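Local coordinates for protein putative ManD family dehydratase (Pantoea ananatis, PDB 3T6C) that dehydrates D-gluconate to 2-dehydro-3-deoxy-D-gluconate with low activity in vitro, using one magnesium ion per subunit, at residues 147-152 with 164-169; 220-225 with 257-262; 267-272 with 342-347; 323-326 with 330-333. All blocks are in the same frame, centred on the assembly; numbering follows the deposited sequence.

Interaction 1 of 4, residues 147-152 with 164-169; sequences LYVHTD and RAKMEE
This is an apolar strand-to-helix packing in which the aliphatic chain of K166, on helix 156-168, lies over V149 and T151 of strand 145-151, on the outer side of the barrel sheet. The strand and helix segments run nearly antiparallel, their axes 9.5 Å apart at an angle of 150°. K166 does the touching with its methylenes. Its CG sits 3.9 Å from V149 CG2 and only 3.4 Å from T151 CG2, the latter tighter than usual for two carbons. A bend at the second torsion (chi2 -54°) carries the rest of the lysine across the strand, where CE comes to 3.6 Å from the backbone O of H150. The T151 side chain and the lysine run past one another head to tail, and V149 meets the lysine at a slant. T151 turns its methyl to the lysine, while OG1 is hydrogen-bonded to the backbone O of R175 on the next strand. H150, between the two, points its side chain the other way, where NE2 is hydrogen-bonded to E375 and the ring touches the bound gluconate. Alternation along one strand thus separates helix packing from substrate pocket, as in the beta-alpha-beta units of the enolase-type barrel.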
loop_
_atom_site.group_PDB
_atom_site.type_symbol
_atom_site.label_atom_id
_atom_site.label_comp_id
_atom_site.label_asym_id
_atom_site.label_seq_id
_atom_site.Cartn_x
_atom_site.Cartn_y
_atom_site.Cartn_z
ATOM N N LEU A 147 -6.466 31.463 23.836
ATOM C CA LEU A 147 -7.862 31.407 23.387
ATOM C C LEU A 147 -8.011 31.839 21.934
ATOM O O LEU A 147 -7.324 32.759 21.481
ATOM C CB LEU A 147 -8.736 32.309 24.285
ATOM C CG LEU A 147 -8.600 32.042 25.787
ATOM C CD1 LEU A 147 -9.480 33.099 26.509
ATOM C CD2 LEU A 147 -9.085 30.645 26.109
ATOM N N TYR A 148 -8.948 31.225 21.187
ATOM C CA TYR A 148 -9.459 31.909 20.012
ATOM C C TYR A 148 -10.928 32.242 20.170
ATOM O O TYR A 148 -11.645 31.554 20.910
ATOM C CB TYR A 148 -9.250 31.111 18.717
ATOM C CG TYR A 148 -10.203 29.919 18.432
ATOM C CD1 TYR A 148 -11.441 30.127 17.776
ATOM C CD2 TYR A 148 -9.834 28.625 18.743
ATOM C CE1 TYR A 148 -12.289 29.046 17.482
ATOM C CE2 TYR A 148 -10.642 27.517 18.398
ATOM C CZ TYR A 148 -11.867 27.738 17.810
ATOM O OH TYR A 148 -12.633 26.632 17.522
ATOM N N VAL A 149 -11.346 33.309 19.502
ATOM C CA VAL A 149 -12.678 33.812 19.657
ATOM C C VAL A 149 -13.324 33.929 18.281
ATOM O O VAL A 149 -12.652 33.869 17.251
ATOM C CB VAL A 149 -12.690 35.178 20.352
ATOM C CG1 VAL A 149 -12.382 35.009 21.856
ATOM C CG2 VAL A 149 -11.747 36.178 19.654
ATOM N N HIS A 150 -14.638 34.077 18.283
ATOM C CA HIS A 150 -15.429 34.171 17.034
ATOM C C HIS A 150 -15.678 35.607 16.607
ATOM O O HIS A 150 -16.172 36.425 17.408
ATOM C CB HIS A 150 -16.810 33.546 17.269
ATOM C CG HIS A 150 -16.792 32.068 17.564
ATOM N ND1 HIS A 150 -17.962 31.351 17.744
ATOM C CD2 HIS A 150 -15.778 31.181 17.719
ATOM C CE1 HIS A 150 -17.666 30.080 17.962
ATOM N NE2 HIS A 150 -16.351 29.954 17.980
ATOM N N THR A 151 -15.325 35.913 15.366
ATOM C CA THR A 151 -15.781 37.129 14.696
ATOM C C THR A 151 -16.620 36.769 13.473
ATOM O O THR A 151 -16.409 35.716 12.801
ATOM C CB THR A 151 -14.657 38.080 14.243
ATOM O OG1 THR A 151 -13.878 37.451 13.248
ATOM C CG2 THR A 151 -13.777 38.495 15.364
ATOM N N ASP A 152 -17.577 37.650 13.163
ATOM C CA ASP A 152 -18.470 37.374 12.062
ATOM C C ASP A 152 -18.899 38.747 11.549
ATOM O O ASP A 152 -18.528 39.804 12.119
ATOM C CB ASP A 152 -19.655 36.609 12.613
ATOM C CG ASP A 152 -20.260 35.636 11.624
ATOM O OD1 ASP A 152 -20.632 36.062 10.499
ATOM O OD2 ASP A 152 -20.380 34.431 11.987
ATOM N N ARG A 164 -10.581 43.320 14.231
ATOM C CA ARG A 164 -9.692 44.365 14.723
ATOM C C ARG A 164 -10.029 44.644 16.183
ATOM O O ARG A 164 -9.141 44.796 17.004
ATOM C CB ARG A 164 -9.833 45.625 13.881
ATOM C CG ARG A 164 -9.029 46.752 14.443
ATOM C CD ARG A 164 -9.008 47.974 13.501
ATOM N NE ARG A 164 -8.245 47.685 12.280
ATOM C CZ ARG A 164 -8.789 47.632 11.068
ATOM N NH1 ARG A 164 -10.098 47.865 10.942
ATOM N NH2 ARG A 164 -8.020 47.375 9.985
ATOM N N ALA A 165 -11.319 44.665 16.537
ATOM C CA ALA A 165 -11.706 44.882 17.926
ATOM C C ALA A 165 -11.185 43.742 18.827
ATOM O O ALA A 165 -10.642 44.019 19.895
ATOM C CB ALA A 165 -13.241 44.978 18.066
ATOM N N LYS A 166 -11.319 42.476 18.386
ATOM C CA LYS A 166 -10.796 41.334 19.158
ATOM C C LYS A 166 -9.273 41.465 19.374
ATOM O O LYS A 166 -8.753 41.165 20.463
ATOM C CB LYS A 166 -11.099 40.007 18.465
ATOM C CG LYS A 166 -12.595 39.708 18.276
ATOM C CD LYS A 166 -13.436 39.762 19.520
ATOM C CE LYS A 166 -14.843 39.345 19.089
ATOM N NZ LYS A 166 -15.788 39.353 20.235
ATOM N N MET A 167 -8.575 41.919 18.345
ATOM C CA MET A 167 -7.118 42.150 18.469
ATOM C C MET A 167 -6.842 43.236 19.505
ATOM O O MET A 167 -5.908 43.102 20.305
ATOM C CB MET A 167 -6.524 42.547 17.119
ATOM C CG MET A 167 -6.520 41.357 16.135
ATOM S SD MET A 167 -6.118 41.927 14.466
ATOM C CE MET A 167 -4.391 42.330 14.629
ATOM N N GLU A 168 -7.638 44.306 19.486
ATOM C CA GLU A 168 -7.451 45.390 20.453
ATOM C C GLU A 168 -7.684 44.894 21.881
ATOM O O GLU A 168 -7.023 45.359 22.826
ATOM C CB GLU A 168 -8.362 46.585 20.119
ATOM C CG GLU A 168 -7.887 47.334 18.879
ATOM C CD GLU A 168 -6.440 47.787 19.004
ATOM O OE1 GLU A 168 -6.127 48.460 20.008
ATOM O OE2 GLU A 168 -5.618 47.443 18.120
ATOM N N GLU A 169 -8.611 43.955 22.053
ATOM C CA GLU A 169 -8.903 43.342 23.364
ATOM C C GLU A 169 -7.839 42.352 23.805
ATOM O O GLU A 169 -7.938 41.816 24.917
ATOM C CB GLU A 169 -10.228 42.556 23.312
ATOM C CG GLU A 169 -11.454 43.481 22.994
ATOM C CD GLU A 169 -12.716 42.805 22.402
ATOM O OE1 GLU A 169 -12.928 41.578 22.586
ATOM O OE2 GLU A 169 -13.483 43.540 21.689
#

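Interaction 2 of 4, residues 220-225 with 257-262; sequences EAYAKS and IHMAKA
M259 reaches out from helix 253-262 and lays its terminal methyl against A223 and the ring of Y222 on helix 219-237. The CE atom carries the whole contact: it is 3.7 Å from A223 CA, 4.1 Å from A223 CB and 4.1 Å from Y222 CE2. The methionine gets there by running straight out, with CG anti to the backbone N (chi1 172°) and SD extended beyond it, before a final turn about the CG-SD bond (chi3 -76°) sets the methyl down. The small side chain of A223 lets CE come down close to the helix backbone. The tyrosine side chain runs roughly perpendicular to that of M259, and its ring meets CE obliquely. The phenol end has a separate task, with OH hydrogen-bonded to H245 on strand 242-246. One turn on, S225 OG donates to the backbone O of Y222 at 2.8 Å, in the carbonyl plane, and S225 N shares the same acceptor. Behind the contact M259 also packs on L271 of strand 270-272, while K224 forms a salt bridge with E242 of a neighbouring subunit. Through M259, neighbouring outer helices connected by strand 242-246 pack side by side, as in the helical layer of a TIM-type barrel.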
loop_
_atom_site.group_PDB
_atom_site.type_symbol
_atom_site.label_atom_id
_atom_site.label_comp_id
_atom_site.label_asym_id
_atom_site.label_seq_id
_atom_site.Cartn_x
_atom_site.Cartn_y
_atom_site.Cartn_z
ATOM N N GLU A 220 -21.733 26.747 -3.197
ATOM C CA GLU A 220 -20.805 27.230 -4.210
ATOM C C GLU A 220 -20.489 28.692 -3.933
ATOM O O GLU A 220 -19.315 29.100 -3.963
ATOM C CB GLU A 220 -21.396 27.060 -5.608
ATOM C CG GLU A 220 -21.185 25.603 -6.135
ATOM C CD GLU A 220 -22.293 24.683 -5.777
ATOM O OE1 GLU A 220 -23.382 25.221 -5.380
ATOM O OE2 GLU A 220 -22.100 23.412 -5.943
ATOM N N ALA A 221 -21.527 29.488 -3.650
ATOM C CA ALA A 221 -21.294 30.906 -3.382
ATOM C C ALA A 221 -20.509 31.084 -2.100
ATOM O O ALA A 221 -19.642 31.960 -2.005
ATOM C CB ALA A 221 -22.656 31.644 -3.329
ATOM N N TYR A 222 -20.816 30.275 -1.109
ATOM C CA TYR A 222 -20.038 30.268 0.149
ATOM C C TYR A 222 -18.544 29.978 -0.149
ATOM O O TYR A 222 -17.661 30.765 0.240
ATOM C CB TYR A 222 -20.651 29.262 1.132
ATOM C CG TYR A 222 -19.634 28.854 2.172
ATOM C CD1 TYR A 222 -19.214 29.743 3.173
ATOM C CD2 TYR A 222 -19.093 27.613 2.129
ATOM C CE1 TYR A 222 -18.196 29.337 4.096
ATOM C CE2 TYR A 222 -18.117 27.200 3.027
ATOM C CZ TYR A 222 -17.674 28.053 4.004
ATOM O OH TYR A 222 -16.680 27.590 4.857
ATOM N N ALA A 223 -18.241 28.872 -0.844
ATOM C CA ALA A 223 -16.830 28.440 -1.010
ATOM C C ALA A 223 -16.051 29.527 -1.718
ATOM O O ALA A 223 -14.947 29.856 -1.321
ATOM C CB ALA A 223 -16.756 27.164 -1.810
ATOM N N LYS A 224 -16.647 30.116 -2.753
ATOM C CA LYS A 224 -15.921 31.162 -3.516
ATOM C C LYS A 224 -15.696 32.414 -2.666
ATOM O O LYS A 224 -14.705 33.128 -2.867
ATOM C CB LYS A 224 -16.659 31.469 -4.830
ATOM C CG LYS A 224 -16.719 30.287 -5.788
ATOM C CD LYS A 224 -17.584 30.629 -7.011
ATOM C CE LYS A 224 -17.594 29.522 -8.061
ATOM N NZ LYS A 224 -18.659 28.521 -7.816
ATOM N N SER A 225 -16.559 32.688 -1.705
ATOM C CA SER A 225 -16.447 33.912 -0.940
ATOM C C SER A 225 -15.239 33.870 -0.020
ATOM O O SER A 225 -14.715 34.930 0.383
ATOM C CB SER A 225 -17.729 34.172 -0.122
ATOM O OG SER A 225 -17.795 33.403 1.091
ATOM N N ILE A 257 -11.193 20.577 -0.775
ATOM C CA ILE A 257 -9.782 20.449 -1.147
ATOM C C ILE A 257 -9.371 21.719 -1.882
ATOM O O ILE A 257 -8.337 22.329 -1.538
ATOM C CB ILE A 257 -9.535 19.202 -2.000
ATOM C CG1 ILE A 257 -9.828 17.975 -1.150
ATOM C CG2 ILE A 257 -8.093 19.192 -2.553
ATOM C CD1 ILE A 257 -9.717 16.588 -1.872
ATOM N N HIS A 258 -10.178 22.167 -2.869
ATOM C CA HIS A 258 -9.829 23.396 -3.556
ATOM C C HIS A 258 -9.750 24.594 -2.564
ATOM O O HIS A 258 -8.797 25.390 -2.603
ATOM C CB HIS A 258 -10.870 23.692 -4.641
ATOM C CG HIS A 258 -10.659 25.016 -5.303
ATOM N ND1 HIS A 258 -9.929 25.162 -6.460
ATOM C CD2 HIS A 258 -11.021 26.266 -4.923
ATOM C CE1 HIS A 258 -9.894 26.439 -6.792
ATOM N NE2 HIS A 258 -10.525 27.134 -5.866
ATOM N N MET A 259 -10.704 24.685 -1.623
ATOM C CA MET A 259 -10.699 25.770 -0.658
ATOM C C MET A 259 -9.423 25.689 0.193
ATOM O O MET A 259 -8.773 26.734 0.425
ATOM C CB MET A 259 -11.949 25.699 0.260
ATOM C CG MET A 259 -11.855 26.739 1.452
ATOM S SD MET A 259 -13.261 26.609 2.618
ATOM C CE MET A 259 -14.302 27.429 1.491
ATOM N N ALA A 260 -9.068 24.499 0.717
ATOM C CA ALA A 260 -7.828 24.395 1.512
ATOM C C ALA A 260 -6.612 24.932 0.692
ATOM O O ALA A 260 -5.759 25.706 1.201
ATOM C CB ALA A 260 -7.606 22.924 1.927
ATOM N N LYS A 261 -6.523 24.546 -0.569
ATOM C CA LYS A 261 -5.405 25.019 -1.398
ATOM C C LYS A 261 -5.457 26.521 -1.628
ATOM O O LYS A 261 -4.413 27.218 -1.619
ATOM C CB LYS A 261 -5.437 24.265 -2.739
ATOM C CG LYS A 261 -5.136 22.779 -2.534
ATOM C CD LYS A 261 -5.466 21.938 -3.766
ATOM C CE LYS A 261 -4.514 22.191 -4.914
ATOM N NZ LYS A 261 -4.877 21.373 -6.147
ATOM N N ALA A 262 -6.658 27.031 -1.914
ATOM C CA ALA A 262 -6.848 28.470 -2.178
ATOM C C ALA A 262 -6.557 29.335 -1.001
ATOM O O ALA A 262 -6.243 30.518 -1.165
ATOM C CB ALA A 262 -8.281 28.727 -2.669
#

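Interaction 3 of 4, residues 267-272 with 342-347; sequences QLFFLE and GVRTAW. With MG (magnesium ion), chain C; GCO (D-gluconic acid), chain D.
F270 CE2 rests 4.0 Å from A346 CB, and F269 CZ lies the same distance, 4.0 Å, from R344 NH2; these contacts join the neighbourhoods of strands 270-272 and 344-345, which are not paired with each other. Both are oblique. The F269 ring and the R344 guanidinium cross with their planes 46° apart, and the arginine's polar partner is Y317, whose OH is hydrogen-bonded to NH2. The neighbouring aromatic residues pick their directions by the first torsion: F269 has CG anti to the backbone N (chi1 -179°), whereas F270 holds its CG between the backbone N and the carbonyl carbon (chi1 66°), which sends its ring toward A346. Y317 on strand 317-318 meets both phenylalanine rings, adding a third aromatic group to the cluster.

Further along the first strand, E272 stretches an extended side chain to the magnesium ion, which OE2 binds at 2.0 Å. The gluconate chelates the same ion through O1B at 2.1 Å and O2 at 2.2 Å, with a water, D246 and E298 making up the rest of the shell. In the second shell R319 NH2 is hydrogen-bonded to E272 OE2, and its NH1 to the backbone O of A346, linking the apolar contact to the metal site. Oxygens of three carboxylates face a cation that also grips the substrate's carboxylate and 2-hydroxyl; such coordination would probably draw electron density from the substrate carboxylate and stabilise an enolate-like intermediate, as in other enolase-superfamily enzymes.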
loop_
_atom_site.group_PDB
_atom_site.type_symbol
_atom_site.label_atom_id
_atom_site.label_comp_id
_atom_site.label_asym_id
_atom_site.label_seq_id
_atom_site.Cartn_x
_atom_site.Cartn_y
_atom_site.Cartn_z
ATOM N N GLN A 267 -2.263 31.672 5.024
ATOM C CA GLN A 267 -1.628 31.031 6.189
ATOM C C GLN A 267 -2.560 31.003 7.403
ATOM O O GLN A 267 -2.278 31.551 8.474
ATOM C CB GLN A 267 -0.280 31.672 6.512
ATOM C CG GLN A 267 0.749 31.360 5.425
ATOM C CD GLN A 267 2.010 32.141 5.648
ATOM O OE1 GLN A 267 2.891 31.704 6.391
ATOM N NE2 GLN A 267 2.084 33.325 5.058
ATOM N N LEU A 268 -3.672 30.285 7.252
ATOM C CA LEU A 268 -4.598 30.143 8.362
ATOM C C LEU A 268 -3.994 29.260 9.444
ATOM O O LEU A 268 -3.248 28.302 9.150
ATOM C CB LEU A 268 -5.917 29.508 7.895
ATOM C CG LEU A 268 -6.931 30.556 7.377
ATOM C CD1 LEU A 268 -6.428 31.336 6.171
ATOM C CD2 LEU A 268 -8.203 29.832 7.026
ATOM N N PHE A 269 -4.360 29.542 10.696
ATOM C CA PHE A 269 -3.937 28.699 11.799
ATOM C C PHE A 269 -4.566 27.307 11.620
ATOM O O PHE A 269 -3.887 26.279 11.808
ATOM C CB PHE A 269 -4.328 29.356 13.147
ATOM C CG PHE A 269 -3.904 28.570 14.343
ATOM C CD1 PHE A 269 -2.621 28.700 14.834
ATOM C CD2 PHE A 269 -4.825 27.778 15.033
ATOM C CE1 PHE A 269 -2.194 27.992 15.969
ATOM C CE2 PHE A 269 -4.383 27.044 16.174
ATOM C CZ PHE A 269 -3.077 27.160 16.614
ATOM N N PHE A 270 -5.854 27.272 11.298
ATOM C CA PHE A 270 -6.435 26.044 10.761
ATOM C C PHE A 270 -7.701 26.314 9.974
ATOM O O PHE A 270 -8.332 27.347 10.179
ATOM C CB PHE A 270 -6.586 24.919 11.813
ATOM C CG PHE A 270 -7.586 25.152 12.976
ATOM C CD1 PHE A 270 -8.934 25.431 12.798
ATOM C CD2 PHE A 270 -7.142 24.969 14.297
ATOM C CE1 PHE A 270 -9.853 25.531 13.889
ATOM C CE2 PHE A 270 -8.043 25.081 15.390
ATOM C CZ PHE A 270 -9.389 25.364 15.194
ATOM N N LEU A 271 -8.028 25.389 9.079
ATOM C CA LEU A 271 -9.348 25.275 8.404
ATOM C C LEU A 271 -10.051 24.099 9.067
ATOM O O LEU A 271 -9.499 22.963 9.080
ATOM C CB LEU A 271 -9.154 25.012 6.912
ATOM C CG LEU A 271 -10.438 24.728 6.136
ATOM C CD1 LEU A 271 -11.372 25.991 6.184
ATOM C CD2 LEU A 271 -10.071 24.339 4.708
ATOM N N GLU A 272 -11.235 24.364 9.610
ATOM C CA GLU A 272 -11.910 23.370 10.458
ATOM C C GLU A 272 -13.060 22.673 9.691
ATOM O O GLU A 272 -13.786 23.289 8.861
ATOM C CB GLU A 272 -12.443 24.069 11.712
ATOM C CG GLU A 272 -13.278 23.225 12.672
ATOM C CD GLU A 272 -13.906 24.115 13.712
ATOM O OE1 GLU A 272 -13.416 25.275 13.892
ATOM O OE2 GLU A 272 -14.831 23.630 14.411
ATOM N N GLY A 342 2.173 13.757 16.694
ATOM C CA GLY A 342 2.462 15.153 16.320
ATOM C C GLY A 342 1.234 15.998 16.055
ATOM O O GLY A 342 1.330 17.109 15.464
ATOM N N VAL A 343 0.068 15.527 16.522
ATOM C CA VAL A 343 -1.190 16.266 16.332
ATOM C C VAL A 343 -1.524 17.028 17.625
ATOM O O VAL A 343 -1.291 16.501 18.716
ATOM C CB VAL A 343 -2.304 15.230 16.026
ATOM C CG1 VAL A 343 -3.702 15.924 16.036
ATOM C CG2 VAL A 343 -2.036 14.617 14.639
ATOM N N ARG A 344 -2.063 18.248 17.525
ATOM C CA ARG A 344 -2.345 18.996 18.748
ATOM C C ARG A 344 -3.840 19.057 19.098
ATOM O O ARG A 344 -4.693 18.711 18.290
ATOM C CB ARG A 344 -1.769 20.432 18.634
ATOM C CG ARG A 344 -0.234 20.389 18.466
ATOM C CD ARG A 344 0.410 21.746 18.784
ATOM N NE ARG A 344 0.096 22.722 17.765
ATOM C CZ ARG A 344 0.505 23.978 17.859
ATOM N NH1 ARG A 344 1.212 24.369 18.917
ATOM N NH2 ARG A 344 0.192 24.876 16.918
ATOM N N THR A 345 -4.146 19.543 20.297
ATOM C CA THR A 345 -5.563 19.544 20.756
ATOM C C THR A 345 -6.227 20.902 20.529
ATOM O O THR A 345 -5.579 21.967 20.675
ATOM C CB THR A 345 -5.695 19.136 22.255
ATOM O OG1 THR A 345 -5.197 20.210 23.077
ATOM C CG2 THR A 345 -4.903 17.869 22.544
ATOM N N ALA A 346 -7.480 20.876 20.045
ATOM C CA ALA A 346 -8.308 22.080 20.065
ATOM C C ALA A 346 -9.702 21.591 20.459
ATOM O O ALA A 346 -10.642 21.617 19.621
ATOM C CB ALA A 346 -8.292 22.625 18.588
ATOM N N TRP A 347 -9.958 21.474 21.754
ATOM C CA TRP A 347 -11.270 20.935 22.162
ATOM C C TRP A 347 -12.376 21.908 21.797
ATOM O O TRP A 347 -12.234 23.120 21.947
ATOM C CB TRP A 347 -11.297 20.673 23.687
ATOM C CG TRP A 347 -10.136 19.826 24.196
ATOM C CD1 TRP A 347 -9.209 20.197 25.130
ATOM C CD2 TRP A 347 -9.798 18.503 23.806
ATOM N NE1 TRP A 347 -8.320 19.179 25.361
ATOM C CE2 TRP A 347 -8.638 18.132 24.554
ATOM C CE3 TRP A 347 -10.352 17.576 22.900
ATOM C CZ2 TRP A 347 -8.071 16.869 24.482
ATOM C CZ3 TRP A 347 -9.731 16.314 22.791
ATOM C CH2 TRP A 347 -8.613 15.985 23.584
HETATM MG MG MG C . -16.845 24.009 14.336
HETATM C C1 GCO D . -17.822 25.412 16.705
HETATM C C2 GCO D . -18.983 24.583 16.300
HETATM C C3 GCO D . -20.314 25.025 16.878
HETATM C C4 GCO D . -21.377 23.972 16.643
HETATM C C5 GCO D . -22.309 23.911 17.828
HETATM C C6 GCO D . -23.398 22.861 17.690
HETATM O O1A GCO D . -17.816 26.083 17.779
HETATM O O1B GCO D . -16.753 25.318 16.017
HETATM O O2 GCO D . -18.912 24.339 14.920
HETATM O O3 GCO D . -20.619 26.224 16.269
HETATM O O4 GCO D . -22.086 24.328 15.470
HETATM O O5 GCO D . -21.562 23.642 18.956
HETATM O O6 GCO D . -24.261 22.761 18.805
HETATM O O HOH W 1 -17.354 22.819 12.687
#

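Interaction 4 of 4, residues 323-326 with 330-333; sequences SSIG and PAKK
I325 and P330 meet where the loop after strand 317-318 turns into helix 328-340, a beta-to-alpha connection of the barrel in the enolase C-terminal domain. The isoleucine is folded over this helix start by its torsions: CG1 sits between the backbone N and the carbonyl carbon (chi1 52°), with CG2 beside the backbone N, and a second torsion of 80° brings CD1 round to the helix. That methyl is the arm of the contact. It lies 3.9 Å from P330 CG, 4.0 Å from A331 CB and 3.7 Å from the A331 backbone N, so it settles against the first turn across both residues.

P330 answers with its ring, puckered C-gamma endo, pressed on the backbone of the loop. Its CG comes 3.4 Å from G326 C, and its CD faces the G326 carbonyl oxygen. G326 has positive phi (105°), a conformation readily open to glycine, and its backbone lies directly against the proline ring. The carbonyl O of G326 is hydrogen-bonded to W95 NE1, and the P330 side chain touches W95 too, so helix 91-100 covers this corner. Before the turn, S323 and S324 bond through their hydroxyls to N112, while K333 farther along the helix has salt bridges to E92 and to E339 of a neighbouring subunit. The shortest approach between the two segments is that of I325 O to P330 CG, 3.1 Å.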
loop_
_atom_site.group_PDB
_atom_site.type_symbol
_atom_site.label_atom_id
_atom_site.label_comp_id
_atom_site.label_asym_id
_atom_site.label_seq_id
_atom_site.Cartn_x
_atom_site.Cartn_y
_atom_site.Cartn_z
ATOM N N SER A 323 -17.367 15.848 25.977
ATOM C CA SER A 323 -18.504 15.055 26.503
ATOM C C SER A 323 -19.051 14.090 25.448
ATOM O O SER A 323 -19.598 13.033 25.794
ATOM C CB SER A 323 -19.586 15.972 27.093
ATOM O OG SER A 323 -20.211 16.810 26.109
ATOM N N SER A 324 -18.922 14.427 24.164
ATOM C CA SER A 324 -19.388 13.527 23.099
ATOM C C SER A 324 -18.461 12.330 22.870
ATOM O O SER A 324 -18.842 11.418 22.147
ATOM C CB SER A 324 -19.600 14.267 21.766
ATOM O OG SER A 324 -20.759 15.112 21.984
ATOM N N ILE A 325 -17.239 12.376 23.411
ATOM C CA ILE A 325 -16.382 11.191 23.428
ATOM C C ILE A 325 -16.316 10.469 24.787
ATOM O O ILE A 325 -15.558 9.516 24.952
ATOM C CB ILE A 325 -15.045 11.361 22.715
ATOM C CG1 ILE A 325 -14.311 12.603 23.217
ATOM C CG2 ILE A 325 -15.328 11.397 21.209
ATOM C CD1 ILE A 325 -13.579 12.362 24.570
ATOM N N GLY A 326 -17.077 10.958 25.751
ATOM C CA GLY A 326 -17.202 10.212 27.009
ATOM C C GLY A 326 -16.443 10.773 28.188
ATOM O O GLY A 326 -16.326 10.086 29.199
ATOM N N PRO A 330 -11.431 9.374 28.395
ATOM C CA PRO A 330 -11.089 9.178 26.974
ATOM C C PRO A 330 -10.436 10.402 26.339
ATOM O O PRO A 330 -9.621 10.223 25.429
ATOM C CB PRO A 330 -12.433 8.863 26.337
ATOM C CG PRO A 330 -13.479 9.501 27.279
ATOM C CD PRO A 330 -12.884 9.261 28.647
ATOM N N ALA A 331 -10.757 11.608 26.791
ATOM C CA ALA A 331 -10.106 12.769 26.199
ATOM C C ALA A 331 -8.604 12.724 26.439
ATOM O O ALA A 331 -7.812 13.118 25.565
ATOM C CB ALA A 331 -10.680 14.063 26.782
ATOM N N LYS A 332 -8.187 12.338 27.642
ATOM C CA LYS A 332 -6.758 12.271 27.922
ATOM C C LYS A 332 -6.104 11.261 27.008
ATOM O O LYS A 332 -4.971 11.489 26.501
ATOM C CB LYS A 332 -6.528 11.921 29.420
ATOM C CG LYS A 332 -5.079 11.832 29.831
ATOM C CD LYS A 332 -4.375 13.161 29.702
ATOM C CE LYS A 332 -3.036 13.124 30.425
ATOM N NZ LYS A 332 -2.263 14.354 30.220
ATOM N N LYS A 333 -6.800 10.158 26.755
ATOM C CA LYS A 333 -6.257 9.131 25.836
ATOM C C LYS A 333 -6.139 9.663 24.403
ATOM O O LYS A 333 -5.145 9.418 23.739
ATOM C CB LYS A 333 -7.082 7.844 25.852
ATOM C CG LYS A 333 -7.111 7.257 27.269
ATOM C CD LYS A 333 -7.922 5.986 27.235
ATOM C CE LYS A 333 -7.972 5.443 28.708
ATOM N NZ LYS A 333 -9.058 4.429 28.780
#

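Overall arrangement
From the N terminus, interaction 1 comes first, closing a short loop between strand 145-151 and the helix that follows it. Interaction 2 then opens and closes in series, joining helix 219-237 to helix 253-262 across the strand between them. Interaction 3 spans a long loop from strand 270-272 to strand 344-345, and interaction 4 is nested inside that loop, at the start of helix 328-340. Interaction 3 is the hub: Y148 of interaction 1 packs on F270 and E272, M259 and A260 of interaction 2 on L271, and A331 of interaction 4 on W347. Interactions 1 and 4 lie on opposite sides of the chain's centre, their own centres about 28 Å apart.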